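Local coordinates for protein ribulose-bisphosphate carboxylase (Alicyclobacillus acidocaldarius subsp. acidocaldarius, PDB 4NAS) that belongs to the RuBisCO large-chain family, pairing an N-terminal domain with a TIM-barrel catalytic domain, and is modelled here with bound calcium ions, at residues C152-F164 and T183-Y196. Numbering follows the deposited sequence.
Sequences CAGLTLDELVEAF and TEAYATPEDRVRAY
With CG anti to the backbone N in Phe-164 (chi1 173°) and beside it in Tyr-196, the two rings meet in an offset stack. Their centroids are 4.7 Å apart and their planes tilted by 20°. The offset sets each CB over the other ring: Tyr-196 CB lies 3.7 Å from the Phe-164 ring centroid, and Phe-164 CB sits over the Tyr-196 ring, both as CH-pi contacts. The other face of Tyr-196 carries Arg-192 CB near its rim, while Val-161 CG2 and Leu-160 CB reach its edge. Leu-160 CB is 3.3 Å from Tyr-196 OH, so the phenol end rests against aliphatic carbon. One turn earlier, Leu-157 sends CD1 between Ala-187 CB (3.9 Å) and Ala-195 CB, and CD2 towards Asp-191 CB. Leu-160 CD1 touches the same Ala-187 methyl at 3.8 Å and the Arg-192 CD methylene. Arg-192, bent at chi3, gives Ala-187 O a weak hydrogen bond from NH1, with Tyr-213 at NE and a salt bridge from NH2 to Asp-177. Among the loops, Tyr-186 lays a ring face over the Gly-154 backbone, CE2 standing 3.7 Å from Gly-154 CA. Its hydroxyl is hydrogen-bonded to His-56 of the second subunit, which places the loop side at the dimer interface; a Glu-159 salt bridge to Arg-49 of that subunit brings the helix start there too. No hydrogen bond joins the segments; each helix start is secured separately, by the Thr-156/Glu-159 capping box and the Thr-188 N-cap. The axes of helix segments 157-164 and 189-196 approach to 10.3 Å and cross at -46°. Helices 157-168 and 189-207 are neighbours in the TIM-barrel domain, where helix 189-207 also packs on strand 214-216 and helix 221-233.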
ATOM      1  N   CYS B 152      14.525 -21.613   0.054  1.00 38.83           N
ATOM      2  CA  CYS B 152      13.890 -21.758   1.369  1.00 36.75           C
ATOM      3  C   CYS B 152      12.716 -22.742   1.362  1.00 34.67           C
ATOM      4  O   CYS B 152      12.765 -23.810   1.994  1.00 33.92           O
ATOM      5  CB  CYS B 152      13.405 -20.399   1.874  1.00 39.93           C
ATOM      6  SG  CYS B 152      14.711 -19.162   2.058  1.00 42.50           S
ATOM      7  N   ALA B 153      11.661 -22.352   0.657  1.00 28.99           N
ATOM      8  CA  ALA B 153      10.453 -23.161   0.504  1.00 37.27           C
ATOM      9  C   ALA B 153      10.749 -24.600   0.071  1.00 38.61           C
ATOM     10  O   ALA B 153      11.447 -24.832  -0.919  1.00 44.14           O
ATOM     11  CB  ALA B 153       9.496 -22.491  -0.501  1.00 28.57           C
ATOM     12  N   GLY B 154      10.200 -25.559   0.811  1.00 32.78           N
ATOM     13  CA  GLY B 154      10.347 -26.967   0.480  1.00 42.53           C
ATOM     14  C   GLY B 154      11.450 -27.690   1.242  1.00 36.00           C
ATOM     15  O   GLY B 154      11.437 -28.909   1.363  1.00 39.65           O
ATOM     16  N   LEU B 155      12.405 -26.936   1.765  1.00 36.64           N
ATOM     17  CA  LEU B 155      13.541 -27.516   2.472  1.00 38.60           C
ATOM     18  C   LEU B 155      13.235 -27.823   3.948  1.00 40.80           C
ATOM     19  O   LEU B 155      12.496 -27.094   4.613  1.00 42.52           O
ATOM     20  CB  LEU B 155      14.754 -26.579   2.358  1.00 34.95           C
ATOM     21  CG  LEU B 155      15.251 -26.323   0.933  1.00 40.54           C
ATOM     22  CD1 LEU B 155      16.466 -25.393   0.919  1.00 36.96           C
ATOM     23  CD2 LEU B 155      15.582 -27.659   0.273  1.00 38.62           C
ATOM     24  N   THR B 156      13.812 -28.907   4.453  1.00 45.24           N
ATOM     25  CA  THR B 156      13.726 -29.257   5.864  1.00 39.15           C
ATOM     26  C   THR B 156      14.564 -28.314   6.719  1.00 38.11           C
ATOM     27  O   THR B 156      15.485 -27.660   6.232  1.00 41.72           O
ATOM     28  CB  THR B 156      14.264 -30.691   6.122  1.00 46.70           C
ATOM     29  OG1 THR B 156      15.687 -30.708   5.953  1.00 41.97           O
ATOM     30  CG2 THR B 156      13.636 -31.688   5.169  1.00 45.55           C
ATOM     31  N   LEU B 157      14.259 -28.275   8.008  1.00 45.73           N
ATOM     32  CA  LEU B 157      15.045 -27.513   8.967  1.00 43.21           C
ATOM     33  C   LEU B 157      16.534 -27.892   8.931  1.00 43.51           C
ATOM     34  O   LEU B 157      17.410 -27.021   9.002  1.00 38.56           O
ATOM     35  CB  LEU B 157      14.470 -27.709  10.366  1.00 45.50           C
ATOM     36  CG  LEU B 157      15.107 -26.923  11.505  1.00 48.29           C
ATOM     37  CD1 LEU B 157      15.293 -25.469  11.115  1.00 50.59           C
ATOM     38  CD2 LEU B 157      14.235 -27.037  12.741  1.00 48.60           C
ATOM     39  N   ASP B 158      16.809 -29.188   8.804  1.00 40.75           N
ATOM     40  CA  ASP B 158      18.182 -29.674   8.690  1.00 47.10           C
ATOM     41  C   ASP B 158      18.886 -29.157   7.437  1.00 43.24           C
ATOM     42  O   ASP B 158      20.045 -28.727   7.496  1.00 44.90           O
ATOM     43  CB  ASP B 158      18.224 -31.202   8.700  1.00 55.85           C
ATOM     44  CG  ASP B 158      18.300 -31.777  10.103  1.00 66.80           C
ATOM     45  OD1 ASP B 158      17.574 -31.298  11.003  1.00 64.15           O
ATOM     46  OD2 ASP B 158      19.094 -32.720  10.302  1.00 78.98           O
ATOM     47  N   GLU B 159      18.194 -29.213   6.305  1.00 40.66           N
ATOM     48  CA  GLU B 159      18.750 -28.702   5.061  1.00 40.64           C
ATOM     49  C   GLU B 159      18.969 -27.198   5.154  1.00 37.72           C
ATOM     50  O   GLU B 159      19.986 -26.674   4.699  1.00 37.35           O
ATOM     51  CB  GLU B 159      17.824 -29.027   3.888  1.00 39.78           C
ATOM     52  CG  GLU B 159      17.763 -30.494   3.597  1.00 42.02           C
ATOM     53  CD  GLU B 159      16.658 -30.882   2.646  1.00 42.16           C
ATOM     54  OE1 GLU B 159      16.642 -32.057   2.206  1.00 56.76           O
ATOM     55  OE2 GLU B 159      15.803 -30.036   2.341  1.00 40.51           O
ATOM     56  N   LEU B 160      18.002 -26.512   5.754  1.00 43.18           N
ATOM     57  CA  LEU B 160      18.094 -25.075   5.951  1.00 40.51           C
ATOM     58  C   LEU B 160      19.324 -24.727   6.793  1.00 38.64           C
ATOM     59  O   LEU B 160      20.084 -23.809   6.468  1.00 36.04           O
ATOM     60  CB  LEU B 160      16.816 -24.569   6.618  1.00 38.67           C
ATOM     61  CG  LEU B 160      15.596 -24.480   5.696  1.00 37.01           C
ATOM     62  CD1 LEU B 160      14.347 -24.133   6.507  1.00 33.88           C
ATOM     63  CD2 LEU B 160      15.861 -23.444   4.602  1.00 33.94           C
ATOM     64  N   VAL B 161      19.530 -25.491   7.859  1.00 39.10           N
ATOM     65  CA  VAL B 161      20.610 -25.227   8.804  1.00 39.09           C
ATOM     66  C   VAL B 161      21.965 -25.302   8.120  1.00 40.09           C
ATOM     67  O   VAL B 161      22.835 -24.440   8.332  1.00 37.51           O
ATOM     68  CB  VAL B 161      20.538 -26.186  10.012  1.00 38.60           C
ATOM     69  CG1 VAL B 161      21.918 -26.384  10.659  1.00 39.98           C
ATOM     70  CG2 VAL B 161      19.507 -25.683  11.022  1.00 38.13           C
ATOM     71  N   GLU B 162      22.125 -26.322   7.281  1.00 38.82           N
ATOM     72  CA  GLU B 162      23.361 -26.516   6.536  1.00 44.49           C
ATOM     73  C   GLU B 162      23.611 -25.349   5.597  1.00 48.23           C
ATOM     74  O   GLU B 162      24.754 -24.899   5.442  1.00 37.87           O
ATOM     75  CB  GLU B 162      23.313 -27.821   5.743  1.00 48.67           C
ATOM     76  CG  GLU B 162      24.437 -27.959   4.743  1.00 49.62           C
ATOM     77  N   ALA B 163      22.533 -24.868   4.977  1.00 36.25           N
ATOM     78  CA  ALA B 163      22.605 -23.754   4.047  1.00 34.55           C
ATOM     79  C   ALA B 163      22.982 -22.498   4.825  1.00 33.28           C
ATOM     80  O   ALA B 163      23.693 -21.633   4.317  1.00 32.48           O
ATOM     81  CB  ALA B 163      21.264 -23.567   3.333  1.00 33.44           C
ATOM     82  N   PHE B 164      22.503 -22.403   6.060  1.00 33.20           N
ATOM     83  CA  PHE B 164      22.842 -21.262   6.891  1.00 36.85           C
ATOM     84  C   PHE B 164      24.320 -21.339   7.233  1.00 33.42           C
ATOM     85  O   PHE B 164      25.027 -20.332   7.192  1.00 34.19           O
ATOM     86  CB  PHE B 164      21.989 -21.215   8.164  1.00 39.02           C
ATOM     87  CG  PHE B 164      22.425 -20.155   9.136  1.00 36.77           C
ATOM     88  CD1 PHE B 164      22.023 -18.842   8.971  1.00 29.60           C
ATOM     89  CD2 PHE B 164      23.269 -20.469  10.193  1.00 38.84           C
ATOM     90  CE1 PHE B 164      22.434 -17.856   9.855  1.00 36.53           C
ATOM     91  CE2 PHE B 164      23.688 -19.490  11.077  1.00 40.04           C
ATOM     92  CZ  PHE B 164      23.266 -18.180  10.905  1.00 41.88           C
ATOM     93  N   THR B 183       5.693 -20.151   3.914  1.00 25.93           N
ATOM     94  CA  THR B 183       5.242 -21.440   4.451  1.00 32.47           C
ATOM     95  C   THR B 183       5.972 -21.869   5.733  1.00 35.04           C
ATOM     96  O   THR B 183       7.209 -21.857   5.808  1.00 33.37           O
ATOM     97  CB  THR B 183       5.328 -22.588   3.416  1.00 36.17           C
ATOM     98  OG1 THR B 183       5.130 -23.843   4.084  1.00 35.88           O
ATOM     99  CG2 THR B 183       6.688 -22.616   2.738  1.00 35.42           C
ATOM    100  N   GLU B 184       5.197 -22.258   6.740  1.00 32.05           N
ATOM    101  CA  GLU B 184       5.777 -22.756   7.984  1.00 37.22           C
ATOM    102  C   GLU B 184       5.618 -24.274   8.099  1.00 45.91           C
ATOM    103  O   GLU B 184       5.546 -24.812   9.198  1.00 50.03           O
ATOM    104  CB  GLU B 184       5.146 -22.046   9.191  1.00 39.40           C
ATOM    105  CG  GLU B 184       5.156 -20.519   9.072  1.00 39.66           C
ATOM    106  CD  GLU B 184       4.513 -19.815  10.267  1.00 42.74           C
ATOM    107  OE1 GLU B 184       4.517 -20.387  11.377  1.00 38.23           O
ATOM    108  OE2 GLU B 184       4.008 -18.682  10.094  1.00 44.25           O
ATOM    109  N   ALA B 185       5.582 -24.964   6.963  1.00 47.73           N
ATOM    110  CA  ALA B 185       5.329 -26.410   6.956  1.00 43.87           C
ATOM    111  C   ALA B 185       6.538 -27.263   7.338  1.00 36.47           C
ATOM    112  O   ALA B 185       6.388 -28.358   7.845  1.00 37.61           O
ATOM    113  CB  ALA B 185       4.788 -26.853   5.601  1.00 38.90           C
ATOM    114  N   TYR B 186       7.737 -26.766   7.084  1.00 39.72           N
ATOM    115  CA  TYR B 186       8.926 -27.560   7.341  1.00 39.13           C
ATOM    116  C   TYR B 186       9.751 -26.963   8.477  1.00 42.39           C
ATOM    117  O   TYR B 186      10.415 -27.682   9.225  1.00 38.42           O
ATOM    118  CB  TYR B 186       9.749 -27.695   6.060  1.00 44.31           C
ATOM    119  CG  TYR B 186       8.894 -28.123   4.890  1.00 52.46           C
ATOM    120  CD1 TYR B 186       8.536 -29.457   4.713  1.00 56.38           C
ATOM    121  CD2 TYR B 186       8.412 -27.188   3.983  1.00 50.26           C
ATOM    122  CE1 TYR B 186       7.734 -29.849   3.649  1.00 60.09           C
ATOM    123  CE2 TYR B 186       7.612 -27.569   2.919  1.00 54.98           C
ATOM    124  CZ  TYR B 186       7.274 -28.895   2.754  1.00 57.17           C
ATOM    125  OH  TYR B 186       6.474 -29.261   1.692  1.00 57.40           O
ATOM    126  N   ALA B 187       9.697 -25.643   8.613  1.00 33.91           N
ATOM    127  CA  ALA B 187      10.427 -24.975   9.682  1.00 36.49           C
ATOM    128  C   ALA B 187       9.779 -23.637   9.994  1.00 31.67           C
ATOM    129  O   ALA B 187       9.774 -22.741   9.161  1.00 30.22           O
ATOM    130  CB  ALA B 187      11.882 -24.779   9.300  1.00 33.21           C
ATOM    131  N   THR B 188       9.230 -23.525  11.195  1.00 31.95           N
ATOM    132  CA  THR B 188       8.640 -22.287  11.665  1.00 35.42           C
ATOM    133  C   THR B 188       9.722 -21.240  11.899  1.00 35.45           C
ATOM    134  O   THR B 188      10.876 -21.581  12.164  1.00 37.46           O
ATOM    135  CB  THR B 188       7.903 -22.508  12.980  1.00 31.40           C
ATOM    136  OG1 THR B 188       8.848 -22.844  14.007  1.00 32.38           O
ATOM    137  CG2 THR B 188       6.900 -23.617  12.830  1.00 32.73           C
ATOM    138  N   PRO B 189       9.357 -19.959  11.783  1.00 30.93           N
ATOM    139  CA  PRO B 189      10.305 -18.882  12.075  1.00 27.35           C
ATOM    140  C   PRO B 189      10.968 -19.023  13.460  1.00 31.03           C
ATOM    141  O   PRO B 189      12.173 -18.763  13.601  1.00 27.08           O
ATOM    142  CB  PRO B 189       9.425 -17.632  11.984  1.00 28.68           C
ATOM    143  CG  PRO B 189       8.494 -17.979  10.841  1.00 22.48           C
ATOM    144  CD  PRO B 189       8.151 -19.455  11.091  1.00 25.31           C
ATOM    145  N   GLU B 190      10.208 -19.439  14.467  1.00 25.77           N
ATOM    146  CA  GLU B 190      10.783 -19.556  15.799  1.00 27.58           C
ATOM    147  C   GLU B 190      11.801 -20.702  15.860  1.00 38.11           C
ATOM    148  O   GLU B 190      12.839 -20.580  16.517  1.00 38.89           O
ATOM    149  CB  GLU B 190       9.715 -19.662  16.905  1.00 29.40           C
ATOM    150  CG  GLU B 190       8.302 -20.022  16.489  1.00 40.36           C
ATOM    151  CD  GLU B 190       7.551 -18.903  15.734  1.00 34.21           C
ATOM    152  OE1 GLU B 190       7.280 -17.813  16.290  1.00 39.05           O
ATOM    153  OE2 GLU B 190       7.213 -19.145  14.573  1.00 33.70           O
ATOM    154  N   ASP B 191      11.519 -21.796  15.154  1.00 36.09           N
ATOM    155  CA  ASP B 191      12.454 -22.924  15.107  1.00 39.87           C
ATOM    156  C   ASP B 191      13.718 -22.583  14.309  1.00 40.26           C
ATOM    157  O   ASP B 191      14.813 -23.080  14.613  1.00 37.32           O
ATOM    158  CB  ASP B 191      11.787 -24.176  14.530  1.00 45.35           C
ATOM    159  CG  ASP B 191      10.844 -24.852  15.522  1.00 49.98           C
ATOM    160  OD1 ASP B 191      10.900 -24.529  16.733  1.00 46.66           O
ATOM    161  OD2 ASP B 191      10.054 -25.716  15.085  1.00 54.47           O
ATOM    162  N   ARG B 192      13.568 -21.748  13.281  1.00 26.80           N
ATOM    163  CA  ARG B 192      14.719 -21.277  12.514  1.00 35.63           C
ATOM    164  C   ARG B 192      15.622 -20.391  13.350  1.00 26.32           C
ATOM    165  O   ARG B 192      16.846 -20.523  13.299  1.00 30.61           O
ATOM    166  CB  ARG B 192      14.291 -20.554  11.227  1.00 28.16           C
ATOM    167  CG  ARG B 192      13.479 -21.439  10.303  1.00 33.57           C
ATOM    168  CD  ARG B 192      13.479 -20.929   8.870  1.00 27.79           C
ATOM    169  NE  ARG B 192      13.001 -19.554   8.765  1.00 28.51           N
ATOM    170  CZ  ARG B 192      11.725 -19.207   8.605  1.00 29.13           C
ATOM    171  NH1 ARG B 192      10.780 -20.137   8.579  1.00 30.93           N
ATOM    172  NH2 ARG B 192      11.399 -17.923   8.485  1.00 28.28           N
ATOM    173  N   VAL B 193      15.036 -19.492  14.131  1.00 30.19           N
ATOM    174  CA  VAL B 193      15.857 -18.601  14.945  1.00 30.30           C
ATOM    175  C   VAL B 193      16.679 -19.434  15.941  1.00 33.40           C
ATOM    176  O   VAL B 193      17.894 -19.260  16.049  1.00 32.80           O
ATOM    177  CB  VAL B 193      15.017 -17.529  15.682  1.00 36.56           C
ATOM    178  CG1 VAL B 193      15.871 -16.785  16.704  1.00 28.54           C
ATOM    179  CG2 VAL B 193      14.369 -16.540  14.669  1.00 27.91           C
ATOM    180  N   ARG B 194      16.014 -20.352  16.637  1.00 30.06           N
ATOM    181  CA  ARG B 194      16.686 -21.205  17.622  1.00 35.57           C
ATOM    182  C   ARG B 194      17.839 -21.976  17.002  1.00 37.65           C
ATOM    183  O   ARG B 194      18.945 -21.985  17.533  1.00 43.19           O
ATOM    184  CB  ARG B 194      15.710 -22.205  18.235  1.00 37.80           C
ATOM    185  CG  ARG B 194      14.724 -21.622  19.229  1.00 49.65           C
ATOM    186  CD  ARG B 194      14.165 -22.714  20.149  1.00 62.11           C
ATOM    187  NE  ARG B 194      12.971 -22.267  20.862  1.00 67.99           N
ATOM    188  CZ  ARG B 194      11.742 -22.290  20.350  1.00 68.74           C
ATOM    189  NH1 ARG B 194      11.537 -22.746  19.120  1.00 67.23           N
ATOM    190  NH2 ARG B 194      10.713 -21.861  21.066  1.00 74.09           N
ATOM    191  N   ALA B 195      17.567 -22.611  15.864  1.00 36.04           N
ATOM    192  CA  ALA B 195      18.508 -23.528  15.225  1.00 35.92           C
ATOM    193  C   ALA B 195      19.720 -22.824  14.618  1.00 38.14           C
ATOM    194  O   ALA B 195      20.855 -23.286  14.786  1.00 34.70           O
ATOM    195  CB  ALA B 195      17.799 -24.360  14.167  1.00 35.37           C
ATOM    196  N   TYR B 196      19.479 -21.722  13.906  1.00 30.02           N
ATOM    197  CA  TYR B 196      20.566 -20.981  13.277  1.00 31.78           C
ATOM    198  C   TYR B 196      21.455 -20.345  14.344  1.00 33.21           C
ATOM    199  O   TYR B 196      22.640 -20.118  14.119  1.00 33.81           O
ATOM    200  CB  TYR B 196      20.048 -19.893  12.313  1.00 27.43           C
ATOM    201  CG  TYR B 196      19.197 -20.379  11.144  1.00 32.29           C
ATOM    202  CD1 TYR B 196      18.842 -21.724  10.998  1.00 30.91           C
ATOM    203  CD2 TYR B 196      18.754 -19.481  10.180  1.00 31.45           C
ATOM    204  CE1 TYR B 196      18.062 -22.142   9.939  1.00 28.20           C
ATOM    205  CE2 TYR B 196      17.979 -19.890   9.126  1.00 28.86           C
ATOM    206  CZ  TYR B 196      17.633 -21.211   9.006  1.00 26.92           C
ATOM    207  OH  TYR B 196      16.858 -21.580   7.940  1.00 27.15           O
TER